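Local coordinates for protein pyridoxamine 5-phosphate-dependent dehydrase (Escherichia coli, PDB 3B8X) that catalyses a combined transamination-deoxygenation that removes the C3'-hydroxyl of GDP-4-keto-6-deoxymannose on the route to L-colitose, a sugar of the O-antigen, at residues B[3-11]-B[327-335]; B[288-296]-B[307-316]. The protein carries 1 engineered substitution. One frame throughout, in Å; residues are numbered along the deposited sequence.

Interaction 1. Residues B[3-11]-B[327-335]. With NA (sodium ion), chain K; G4M ([(2R,3S,4R,5R)-5-(2-amino-6-oxo-1,6-dihydro-9H-purin-9-yl)-3,4-dihydroxytetrahydrofuran-2-yl]methyl (2R,3S,4S,5S,6R)-3,4-dihydroxy-5-[({3-hydroxy-2-methyl-5-[(phosphonooxy)methyl]pyridin-4-yl}methyl)amino]-6-methyltetrahydro-2H-pyran-2-yl dihydrogen diphosphate), chain O.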
loop_
_atom_site.group_PDB
_atom_site.type_symbol
_atom_site.label_atom_id
_atom_site.label_comp_id
_atom_site.label_asym_id
_atom_site.label_seq_id
_atom_site.Cartn_x
_atom_site.Cartn_y
_atom_site.Cartn_z
ATOM N N MET B 3 -39.863 -11.800 -1.959
ATOM C CA MET B 3 -38.484 -11.439 -1.634
ATOM C C MET B 3 -37.862 -10.449 -2.622
ATOM O O MET B 3 -38.459 -10.135 -3.649
ATOM C CB MET B 3 -37.613 -12.682 -1.480
ATOM C CG MET B 3 -38.236 -13.936 -2.049
ATOM S SD MET B 3 -36.954 -15.106 -2.530
ATOM C CE MET B 3 -37.274 -15.352 -4.273
ATOM N N ILE B 4 -36.701 -9.896 -2.270
ATOM C CA ILE B 4 -36.032 -8.918 -3.130
ATOM C C ILE B 4 -34.532 -8.596 -3.038
ATOM O O ILE B 4 -33.953 -8.507 -1.954
ATOM C CB ILE B 4 -36.934 -7.736 -3.553
ATOM C CG1 ILE B 4 -36.169 -6.431 -3.573
ATOM C CG2 ILE B 4 -38.096 -7.536 -2.601
ATOM C CD1 ILE B 4 -37.020 -5.373 -4.138
ATOM N N ASN B 5 -33.913 -8.412 -4.204
ATOM C CA ASN B 5 -32.472 -8.183 -4.305
ATOM C C ASN B 5 -32.110 -6.768 -3.861
ATOM O O ASN B 5 -32.357 -5.803 -4.565
ATOM C CB ASN B 5 -31.991 -8.461 -5.738
ATOM C CG ASN B 5 -30.458 -8.494 -5.869
ATOM O OD1 ASN B 5 -29.764 -9.038 -5.018
ATOM N ND2 ASN B 5 -29.937 -7.890 -6.945
ATOM N N TYR B 6 -31.524 -6.649 -2.684
ATOM C CA TYR B 6 -31.174 -5.337 -2.143
ATOM C C TYR B 6 -29.792 -5.492 -1.504
ATOM O O TYR B 6 -29.615 -5.640 -0.298
ATOM C CB TYR B 6 -32.192 -4.986 -1.089
ATOM C CG TYR B 6 -32.003 -3.625 -0.463
ATOM C CD1 TYR B 6 -30.937 -2.803 -0.807
ATOM C CD2 TYR B 6 -32.844 -3.220 0.567
ATOM C CE1 TYR B 6 -30.780 -1.542 -0.164
ATOM C CE2 TYR B 6 -32.716 -1.996 1.181
ATOM C CZ TYR B 6 -31.686 -1.152 0.828
ATOM O OH TYR B 6 -31.577 0.040 1.517
ATOM N N PRO B 7 -28.806 -5.496 -2.370
ATOM C CA PRO B 7 -27.445 -5.670 -1.938
ATOM C C PRO B 7 -26.882 -4.349 -1.445
ATOM O O PRO B 7 -27.382 -3.274 -1.768
ATOM C CB PRO B 7 -26.751 -6.093 -3.251
ATOM C CG PRO B 7 -27.508 -5.282 -4.310
ATOM C CD PRO B 7 -28.935 -5.365 -3.836
ATOM N N LEU B 8 -25.791 -4.435 -0.705
ATOM C CA LEU B 8 -25.097 -3.240 -0.261
ATOM C C LEU B 8 -24.640 -2.223 -1.319
ATOM O O LEU B 8 -24.647 -1.039 -1.054
ATOM C CB LEU B 8 -23.902 -3.642 0.620
ATOM C CG LEU B 8 -23.742 -2.891 1.933
ATOM C CD1 LEU B 8 -24.664 -3.474 2.991
ATOM C CD2 LEU B 8 -22.245 -2.957 2.313
ATOM N N ALA B 9 -24.137 -2.637 -2.473
ATOM C CA ALA B 9 -23.655 -1.659 -3.456
ATOM C C ALA B 9 -23.982 -2.191 -4.839
ATOM O O ALA B 9 -24.314 -3.362 -4.982
ATOM C CB ALA B 9 -22.123 -1.490 -3.308
ATOM N N SER B 10 -23.919 -1.318 -5.838
ATOM C CA SER B 10 -24.145 -1.694 -7.229
ATOM C C SER B 10 -23.110 -0.940 -8.072
ATOM O O SER B 10 -22.298 -0.163 -7.545
ATOM C CB SER B 10 -25.598 -1.445 -7.656
ATOM O OG SER B 10 -26.040 -0.121 -7.368
ATOM N N SER B 11 -23.046 -1.240 -9.362
ATOM C CA SER B 11 -22.061 -0.562 -10.218
ATOM C C SER B 11 -22.411 0.919 -10.375
ATOM O O SER B 11 -23.591 1.257 -10.571
ATOM C CB SER B 11 -22.012 -1.216 -11.609
ATOM O OG SER B 11 -21.046 -0.592 -12.434
ATOM N N SER B 327 -32.809 -13.438 4.748
ATOM C CA SER B 327 -33.896 -14.234 4.234
ATOM C C SER B 327 -34.522 -13.451 3.116
ATOM O O SER B 327 -34.878 -14.034 2.085
ATOM C CB SER B 327 -34.946 -14.458 5.323
ATOM O OG SER B 327 -36.014 -15.267 4.849
ATOM N N ALA B 328 -34.708 -12.151 3.346
ATOM C CA ALA B 328 -35.343 -11.266 2.365
ATOM C C ALA B 328 -34.433 -10.934 1.211
ATOM O O ALA B 328 -34.890 -10.323 0.252
ATOM C CB ALA B 328 -35.858 -9.938 3.000
ATOM N N GLY B 329 -33.154 -11.283 1.321
ATOM C CA GLY B 329 -32.200 -10.952 0.279
ATOM C C GLY B 329 -31.663 -9.531 0.440
ATOM O O GLY B 329 -31.308 -8.887 -0.539
ATOM N N ILE B 330 -31.671 -9.033 1.675
ATOM C CA ILE B 330 -31.161 -7.697 1.965
ATOM C C ILE B 330 -29.787 -7.804 2.660
ATOM O O ILE B 330 -29.661 -8.294 3.773
ATOM C CB ILE B 330 -32.136 -6.894 2.819
ATOM C CG1 ILE B 330 -33.457 -6.691 2.081
ATOM C CG2 ILE B 330 -31.536 -5.520 3.131
ATOM C CD1 ILE B 330 -34.560 -6.064 2.992
ATOM N N GLU B 331 -28.749 -7.366 1.966
ATOM C CA GLU B 331 -27.387 -7.511 2.467
ATOM C C GLU B 331 -27.223 -6.541 3.649
ATOM O O GLU B 331 -27.710 -5.421 3.612
ATOM C CB GLU B 331 -26.366 -7.186 1.372
ATOM C CG GLU B 331 -24.952 -7.594 1.737
ATOM C CD GLU B 331 -23.997 -7.490 0.579
ATOM O OE1 GLU B 331 -24.406 -6.855 -0.410
ATOM O OE2 GLU B 331 -22.855 -8.020 0.649
ATOM N N CYS B 332 -26.537 -6.963 4.700
ATOM C CA CYS B 332 -26.306 -6.059 5.814
ATOM C C CYS B 332 -24.921 -6.224 6.424
ATOM O O CYS B 332 -24.189 -7.162 6.075
ATOM C CB CYS B 332 -27.429 -6.171 6.828
ATOM S SG CYS B 332 -27.303 -7.730 7.728
ATOM N N ARG B 333 -24.528 -5.288 7.287
ATOM C CA ARG B 333 -23.191 -5.281 7.884
ATOM C C ARG B 333 -23.319 -4.727 9.317
ATOM O O ARG B 333 -24.219 -3.960 9.597
ATOM C CB ARG B 333 -22.311 -4.234 7.144
ATOM C CG ARG B 333 -21.850 -4.522 5.708
ATOM C CD ARG B 333 -20.853 -5.682 5.697
ATOM N NE ARG B 333 -20.328 -5.989 4.368
ATOM C CZ ARG B 333 -20.886 -6.874 3.557
ATOM N NH1 ARG B 333 -20.344 -7.096 2.357
ATOM N NH2 ARG B 333 -22.005 -7.507 3.961
ATOM N N PRO B 334 -22.356 -5.003 10.188
ATOM C CA PRO B 334 -22.363 -4.331 11.497
ATOM C C PRO B 334 -21.998 -2.877 11.155
ATOM O O PRO B 334 -21.550 -2.577 10.050
ATOM C CB PRO B 334 -21.143 -4.921 12.218
ATOM C CG PRO B 334 -20.775 -6.108 11.499
ATOM C CD PRO B 334 -21.318 -6.042 10.085
ATOM N N ILE B 335 -22.128 -1.960 12.105
ATOM C CA ILE B 335 -21.723 -0.576 11.817
ATOM C C ILE B 335 -20.201 -0.510 11.891
ATOM O O ILE B 335 -19.623 -0.259 12.947
ATOM C CB ILE B 335 -22.428 0.446 12.763
ATOM C CG1 ILE B 335 -23.933 0.335 12.543
ATOM C CG2 ILE B 335 -22.082 1.912 12.382
ATOM C CD1 ILE B 335 -24.673 1.344 13.389
HETATM NA NA NA K . -23.707 1.218 -0.903
HETATM O OP3 G4M O . -11.383 0.459 1.741
HETATM P PL G4M O . -10.308 1.623 1.712
HETATM O OP1 G4M O . -8.803 1.099 2.018
HETATM O OP2 G4M O . -10.338 2.324 0.266
HETATM O OP4 G4M O . -10.762 2.784 2.761
HETATM C C5B G4M O . -10.471 2.332 4.053
HETATM C C5L G4M O . -11.351 3.075 4.985
HETATM C C6L G4M O . -10.809 4.088 5.764
HETATM N N1L G4M O . -11.565 4.713 6.638
HETATM C C2L G4M O . -12.837 4.436 6.825
HETATM C C2A G4M O . -13.626 5.160 7.890
HETATM C C3L G4M O . -13.488 3.468 6.066
HETATM O O3L G4M O . -14.777 3.183 6.354
HETATM C C4L G4M O . -12.717 2.777 5.078
HETATM C C4A G4M O . -13.274 1.769 4.278
HETATM N N4A G4M O . -14.498 1.387 4.489
HETATM C C4G G4M O . -15.086 0.445 3.605
HETATM C C5G G4M O . -16.073 -0.447 4.318
HETATM C C6G G4M O . -17.061 0.385 5.136
HETATM O O5G G4M O . -16.786 -1.021 3.227
HETATM C C3G G4M O . -14.031 -0.475 2.969
HETATM O O3G G4M O . -13.847 -0.051 1.623
HETATM C C2G G4M O . -14.561 -1.939 2.948
HETATM O O2G G4M O . -13.809 -2.764 2.053
HETATM C C1G G4M O . -16.009 -1.977 2.519
HETATM O O1G G4M O . -16.514 -3.222 2.985
HETATM P P2 G4M O . -17.550 -4.022 2.082
HETATM O O3P G4M O . -18.718 -3.029 1.570
HETATM O O4P G4M O . -18.289 -5.105 3.037
HETATM O OPP G4M O . -16.620 -4.614 0.905
HETATM P P G4M O . -17.361 -5.711 -0.005
HETATM O O1P G4M O . -18.063 -6.987 0.700
HETATM O O2P G4M O . -16.127 -6.204 -0.882
HETATM O "O5'" G4M O . -18.248 -4.980 -1.091
HETATM C "C5'" G4M O . -19.570 -4.796 -0.631
HETATM C "C4'" G4M O . -20.501 -5.321 -1.713
HETATM O "O4'" G4M O . -20.004 -4.914 -3.022
HETATM C "C3'" G4M O . -20.497 -6.867 -1.709
HETATM O "O3'" G4M O . -21.793 -7.272 -2.126
HETATM C "C2'" G4M O . -19.416 -7.222 -2.754
HETATM O "O2'" G4M O . -19.752 -8.481 -3.350
HETATM C "C1'" G4M O . -19.651 -6.106 -3.762
HETATM N N9 G4M O . -18.461 -5.863 -4.584
HETATM C C8 G4M O . -17.272 -5.381 -4.138
HETATM N N7 G4M O . -16.467 -5.259 -5.176
HETATM C C4 G4M O . -18.396 -6.024 -5.945
HETATM C C5 G4M O . -17.096 -5.631 -6.339
HETATM C C6 G4M O . -16.743 -5.681 -7.735
HETATM O O6 G4M O . -15.648 -5.352 -8.165
HETATM N N3 G4M O . -19.267 -6.454 -6.863
HETATM C C2 G4M O . -18.919 -6.514 -8.139
HETATM N N1 G4M O . -17.682 -6.136 -8.593
HETATM N N2 G4M O . -19.820 -6.973 -9.048
HETATM O O HOH W 1 -30.293 -10.196 -2.612
HETATM O O HOH W 2 -28.174 -3.656 1.696
HETATM O O HOH W 3 -22.208 3.152 -0.232
HETATM O O HOH W 4 -21.488 0.139 0.562
HETATM O O HOH W 5 -24.084 1.241 1.484
HETATM O O HOH W 6 -22.871 1.761 -2.992
#
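The N-terminal arm, running through Ile4, Tyr6 and Leu8, lies almost parallel to the chain that leaves helix 318-328, and the two meet in a short ladder of backbone bonds ending at the nucleotide-sugar site of this aminotransferase of the DegT/DnrJ/EryC1 family. Helix 318-328 closes in a Schellman motif: Gly329, with positive phi, lets the chain turn, and the carbonyls of Ala328 and Gly329 accept from Ile4 N and Tyr6 N. Glu331 N donates in return to Tyr6 O at 3.0 Å, so Tyr6 is bridged to Ile330. CG of Tyr6 lies anti to the backbone N (chi1 -178°), beside the carbonyl carbon, which brings ring atom CD2 to Ile330 CG2 at 3.7 Å, while the hydroxyl bonds to Gly372 O. Farther along, Glu331 reaches over in an extended chain, and its OE1 takes the Leu8 N-H at 2.8 Å on the anti side, 30° out of the carboxylate plane. The same carboxylate lies against the ribose hydroxyl O3' of the bound GDP-perosamine-cofactor adduct, 3.1 Å from OE2. Arg333 NH1 forms a salt bridge to OE2 from above the carboxylate plane. With its chain bent at chi2 (-68°), Arg333 also presents its guanidinium to the diphosphate; NE meets O4P of the adduct at 2.6 Å, and NH1 reaches both O1P and O4P. Arg221 of the second subunit, close by, also hydrogen-bonds the adduct. Leu8 CD2 lies over one face of the Arg333 guanidinium, toward its rim, and touches Arg333 CG at 3.8 Å. On its backbone side Leu8 serves a metal: Leu8 O binds a sodium ion at 2.5 Å, together with four waters and Asn373 O.

Interaction 2. Residues B[288-296]-B[307-316]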
loop_
_atom_site.group_PDB
_atom_site.type_symbol
_atom_site.label_atom_id
_atom_site.label_comp_id
_atom_site.label_asym_id
_atom_site.label_seq_id
_atom_site.Cartn_x
_atom_site.Cartn_y
_atom_site.Cartn_z
ATOM N N ASP B 288 -40.837 6.781 12.867
ATOM C CA ASP B 288 -41.407 6.400 14.148
ATOM C C ASP B 288 -41.307 4.900 14.328
ATOM O O ASP B 288 -42.226 4.247 14.808
ATOM C CB ASP B 288 -42.858 6.849 14.247
ATOM C CG ASP B 288 -42.982 8.333 14.489
ATOM O OD1 ASP B 288 -42.522 8.795 15.564
ATOM O OD2 ASP B 288 -43.525 9.017 13.587
ATOM N N HIS B 289 -40.195 4.334 13.920
ATOM C CA HIS B 289 -40.113 2.913 14.034
ATOM C C HIS B 289 -40.241 2.545 15.495
ATOM O O HIS B 289 -39.695 3.243 16.374
ATOM C CB HIS B 289 -38.838 2.381 13.395
ATOM C CG HIS B 289 -38.912 0.927 13.057
ATOM N ND1 HIS B 289 -38.790 -0.051 14.014
ATOM C CD2 HIS B 289 -39.173 0.292 11.892
ATOM C CE1 HIS B 289 -38.916 -1.234 13.440
ATOM N NE2 HIS B 289 -39.157 -1.054 12.156
ATOM N N PRO B 290 -41.013 1.489 15.758
ATOM C CA PRO B 290 -41.274 1.050 17.127
ATOM C C PRO B 290 -40.071 0.449 17.813
ATOM O O PRO B 290 -40.054 0.380 19.026
ATOM C CB PRO B 290 -42.340 -0.047 16.965
ATOM C CG PRO B 290 -42.072 -0.597 15.594
ATOM C CD PRO B 290 -41.755 0.657 14.789
ATOM N N TYR B 291 -39.092 -0.051 17.074
ATOM C CA TYR B 291 -37.954 -0.644 17.774
ATOM C C TYR B 291 -36.576 -0.336 17.211
ATOM O O TYR B 291 -35.575 -0.922 17.650
ATOM C CB TYR B 291 -38.137 -2.151 17.999
ATOM C CG TYR B 291 -38.316 -2.965 16.736
ATOM C CD1 TYR B 291 -37.216 -3.346 15.961
ATOM C CD2 TYR B 291 -39.582 -3.391 16.347
ATOM C CE1 TYR B 291 -37.375 -4.165 14.828
ATOM C CE2 TYR B 291 -39.760 -4.158 15.177
ATOM C CZ TYR B 291 -38.657 -4.568 14.460
ATOM O OH TYR B 291 -38.852 -5.313 13.326
ATOM N N LEU B 292 -36.530 0.554 16.225
ATOM C CA LEU B 292 -35.243 0.886 15.640
ATOM C C LEU B 292 -35.009 2.376 15.528
ATOM O O LEU B 292 -35.900 3.080 15.042
ATOM C CB LEU B 292 -35.114 0.279 14.251
ATOM C CG LEU B 292 -35.290 -1.227 14.059
ATOM C CD1 LEU B 292 -35.365 -1.510 12.531
ATOM C CD2 LEU B 292 -34.123 -1.896 14.604
ATOM N N ASP B 293 -33.811 2.821 15.953
ATOM C CA ASP B 293 -33.438 4.232 15.779
ATOM C C ASP B 293 -32.599 4.385 14.528
ATOM O O ASP B 293 -31.856 3.483 14.150
ATOM C CB ASP B 293 -32.611 4.735 16.974
ATOM C CG ASP B 293 -33.476 5.068 18.166
ATOM O OD1 ASP B 293 -34.447 5.826 17.946
ATOM O OD2 ASP B 293 -33.238 4.523 19.279
ATOM N N VAL B 294 -32.723 5.528 13.865
ATOM C CA VAL B 294 -31.906 5.770 12.677
ATOM C C VAL B 294 -30.821 6.835 12.951
ATOM O O VAL B 294 -30.697 7.365 14.066
ATOM C CB VAL B 294 -32.791 6.190 11.492
ATOM C CG1 VAL B 294 -33.812 5.055 11.150
ATOM C CG2 VAL B 294 -33.531 7.483 11.803
ATOM N N GLN B 295 -29.997 7.146 11.959
ATOM C CA GLN B 295 -28.942 8.124 12.188
ATOM C C GLN B 295 -29.498 9.564 12.152
ATOM O O GLN B 295 -30.306 9.913 11.285
ATOM C CB GLN B 295 -27.790 7.953 11.159
ATOM C CG GLN B 295 -26.521 8.848 11.318
ATOM C CD GLN B 295 -25.398 8.409 10.371
ATOM O OE1 GLN B 295 -25.672 7.863 9.301
ATOM N NE2 GLN B 295 -24.140 8.606 10.776
ATOM N N GLN B 296 -29.074 10.355 13.136
ATOM C CA GLN B 296 -29.408 11.764 13.178
ATOM C C GLN B 296 -28.393 12.485 12.323
ATOM O O GLN B 296 -27.188 12.452 12.633
ATOM C CB GLN B 296 -29.261 12.327 14.578
ATOM C CG GLN B 296 -29.414 13.844 14.591
ATOM C CD GLN B 296 -29.193 14.411 15.986
ATOM O OE1 GLN B 296 -28.244 15.168 16.223
ATOM N NE2 GLN B 296 -30.024 13.989 16.933
ATOM N N SER B 307 -28.136 3.155 8.729
ATOM C CA SER B 307 -27.928 2.463 9.985
ATOM C C SER B 307 -29.225 2.310 10.770
ATOM O O SER B 307 -30.160 3.097 10.613
ATOM C CB SER B 307 -26.969 3.281 10.859
ATOM O OG SER B 307 -27.583 4.512 11.222
ATOM N N PHE B 308 -29.224 1.292 11.631
ATOM C CA PHE B 308 -30.301 1.025 12.587
ATOM C C PHE B 308 -29.668 0.663 13.909
ATOM O O PHE B 308 -28.577 0.086 13.949
ATOM C CB PHE B 308 -31.090 -0.204 12.198
ATOM C CG PHE B 308 -31.933 -0.013 11.001
ATOM C CD1 PHE B 308 -31.725 -0.801 9.893
ATOM C CD2 PHE B 308 -32.918 0.962 10.976
ATOM C CE1 PHE B 308 -32.497 -0.661 8.774
ATOM C CE2 PHE B 308 -33.686 1.131 9.830
ATOM C CZ PHE B 308 -33.465 0.312 8.727
ATOM N N ILE B 309 -30.348 1.044 14.987
ATOM C CA ILE B 309 -29.932 0.711 16.336
ATOM C C ILE B 309 -31.214 0.338 17.086
ATOM O O ILE B 309 -32.211 1.073 17.089
ATOM C CB ILE B 309 -29.115 1.836 17.043
ATOM C CG1 ILE B 309 -27.678 1.797 16.543
ATOM C CG2 ILE B 309 -28.960 1.510 18.545
ATOM C CD1 ILE B 309 -26.985 3.099 16.640
ATOM N N ILE B 310 -31.190 -0.863 17.648
ATOM C CA ILE B 310 -32.314 -1.404 18.371
ATOM C C ILE B 310 -32.490 -0.598 19.635
ATOM O O ILE B 310 -31.541 -0.358 20.387
ATOM C CB ILE B 310 -32.057 -2.880 18.716
ATOM C CG1 ILE B 310 -31.877 -3.707 17.443
ATOM C CG2 ILE B 310 -33.158 -3.479 19.600
ATOM C CD1 ILE B 310 -31.636 -5.221 17.690
ATOM N N LYS B 311 -33.722 -0.152 19.831
ATOM C CA LYS B 311 -34.109 0.623 21.000
ATOM C C LYS B 311 -34.030 -0.240 22.270
ATOM O O LYS B 311 -34.516 -1.392 22.323
ATOM C CB LYS B 311 -35.542 1.120 20.820
ATOM C CG LYS B 311 -35.684 2.248 19.808
ATOM C CD LYS B 311 -37.148 2.570 19.526
ATOM C CE LYS B 311 -37.326 4.014 19.071
ATOM N NZ LYS B 311 -38.241 4.087 17.911
ATOM N N LYS B 312 -33.444 0.365 23.295
ATOM C CA LYS B 312 -33.331 -0.227 24.613
ATOM C C LYS B 312 -34.702 -0.710 25.068
ATOM O O LYS B 312 -35.725 -0.030 24.868
ATOM C CB LYS B 312 -32.830 0.833 25.600
ATOM C CG LYS B 312 -32.844 0.390 27.053
ATOM C CD LYS B 312 -31.428 0.286 27.617
ATOM C CE LYS B 312 -31.361 -0.688 28.796
ATOM N NZ LYS B 312 -30.606 -1.942 28.483
ATOM N N ASP B 313 -34.709 -1.884 25.693
ATOM C CA ASP B 313 -35.939 -2.471 26.215
ATOM C C ASP B 313 -36.924 -2.924 25.141
ATOM O O ASP B 313 -38.119 -3.047 25.414
ATOM C CB ASP B 313 -36.643 -1.482 27.148
ATOM C CG ASP B 313 -35.865 -1.222 28.426
ATOM O OD1 ASP B 313 -35.183 -2.149 28.919
ATOM O OD2 ASP B 313 -35.949 -0.085 28.939
ATOM N N SER B 314 -36.449 -3.177 23.926
ATOM C CA SER B 314 -37.370 -3.597 22.884
ATOM C C SER B 314 -37.580 -5.106 22.870
ATOM O O SER B 314 -38.572 -5.601 22.336
ATOM C CB SER B 314 -36.975 -3.048 21.498
ATOM O OG SER B 314 -36.231 -4.013 20.785
ATOM N N GLY B 315 -36.683 -5.851 23.507
ATOM C CA GLY B 315 -36.842 -7.307 23.469
ATOM C C GLY B 315 -36.576 -7.848 22.052
ATOM O O GLY B 315 -36.965 -8.968 21.700
ATOM N N VAL B 316 -35.942 -7.018 21.228
ATOM C CA VAL B 316 -35.586 -7.392 19.862
ATOM C C VAL B 316 -34.092 -7.698 19.799
ATOM O O VAL B 316 -33.257 -6.958 20.338
ATOM C CB VAL B 316 -35.944 -6.285 18.859
ATOM C CG1 VAL B 316 -35.515 -6.688 17.439
ATOM C CG2 VAL B 316 -37.433 -5.951 18.958
HETATM O O HOH W 7 -28.874 4.271 13.530
HETATM O O HOH W 8 -31.446 3.060 20.029
HETATM O O HOH W 9 -27.382 5.895 8.171
HETATM O O HOH W 10 -29.974 5.554 9.676
#
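A beta hairpin pairs the short strand 292-293 with the end of strand 305-310, and its backbone bonds run between Tyr291, Asp293, Ile309 and Lys311. Asp293 and Ile309 form the antiparallel hydrogen-bonded pair: Asp293 N reaches Ile309 O at 2.6 Å, in the carbonyl plane, and Ile309 N returns to Asp293 O. Leu292 and Ile310 are the neighbouring non-hydrogen-bonded pair, with Leu292 CD2 4.0 Å from Ile310 CG1. The other branch of Leu292, CD1, sits over one face of the Phe308 ring in a CH-pi contact, 4.1 Å from the centroid, while Val294 CG1 approaches the same ring obliquely. Strand 292-293 is an outer strand of the four-stranded antiparallel sheet, and Leu292 and Ile310 pack against Leu321 of helix 318-328. Past Ile310 the chain makes a type II beta turn from Lys311 to Ser314, which brings Val316 back to Tyr291. A chi1 of 59° sets CG of Tyr291 between the backbone N and the carbonyl carbon, and the ring is held between His289 CE1 over one face and Val316 CG2 over the opposite one; its hydroxyl bonds to Lys390 O. Tyr291 N donates to His289 ND1 at 3.1 Å, and His289 NE2 in turn donates to Leu389 O, tying the hairpin to the C-terminal end of the chain. At the other end of the pairing, one water joins Asp293 O to Ser307 OG, and a second accepts from Gln295 N and donates to Ser307 O at 2.6 Å.

Interactions 1 and 2 have centres 19 Å apart, on the same side of the chain's centre, and share the small four-stranded antiparallel sheet. Its strand order is 292-293, 305-310, 368-372, 332-333, so strand 292-293 of interaction 2 forms one edge, with 305-310 next to it, and 332-333 of interaction 1 the other. Along the chain the hairpin falls between the two segments of interaction 1, and helix 318-328 leads from strand 305-310 to residues 327-335. The two touch directly where Ile335 CD1 packs on Ser307 CB at 3.9 Å. Edge strand 332-333 carries Arg333, which binds the ligand, with Glu331 just before it, whereas the hairpin lies away from the ligand and metal sites.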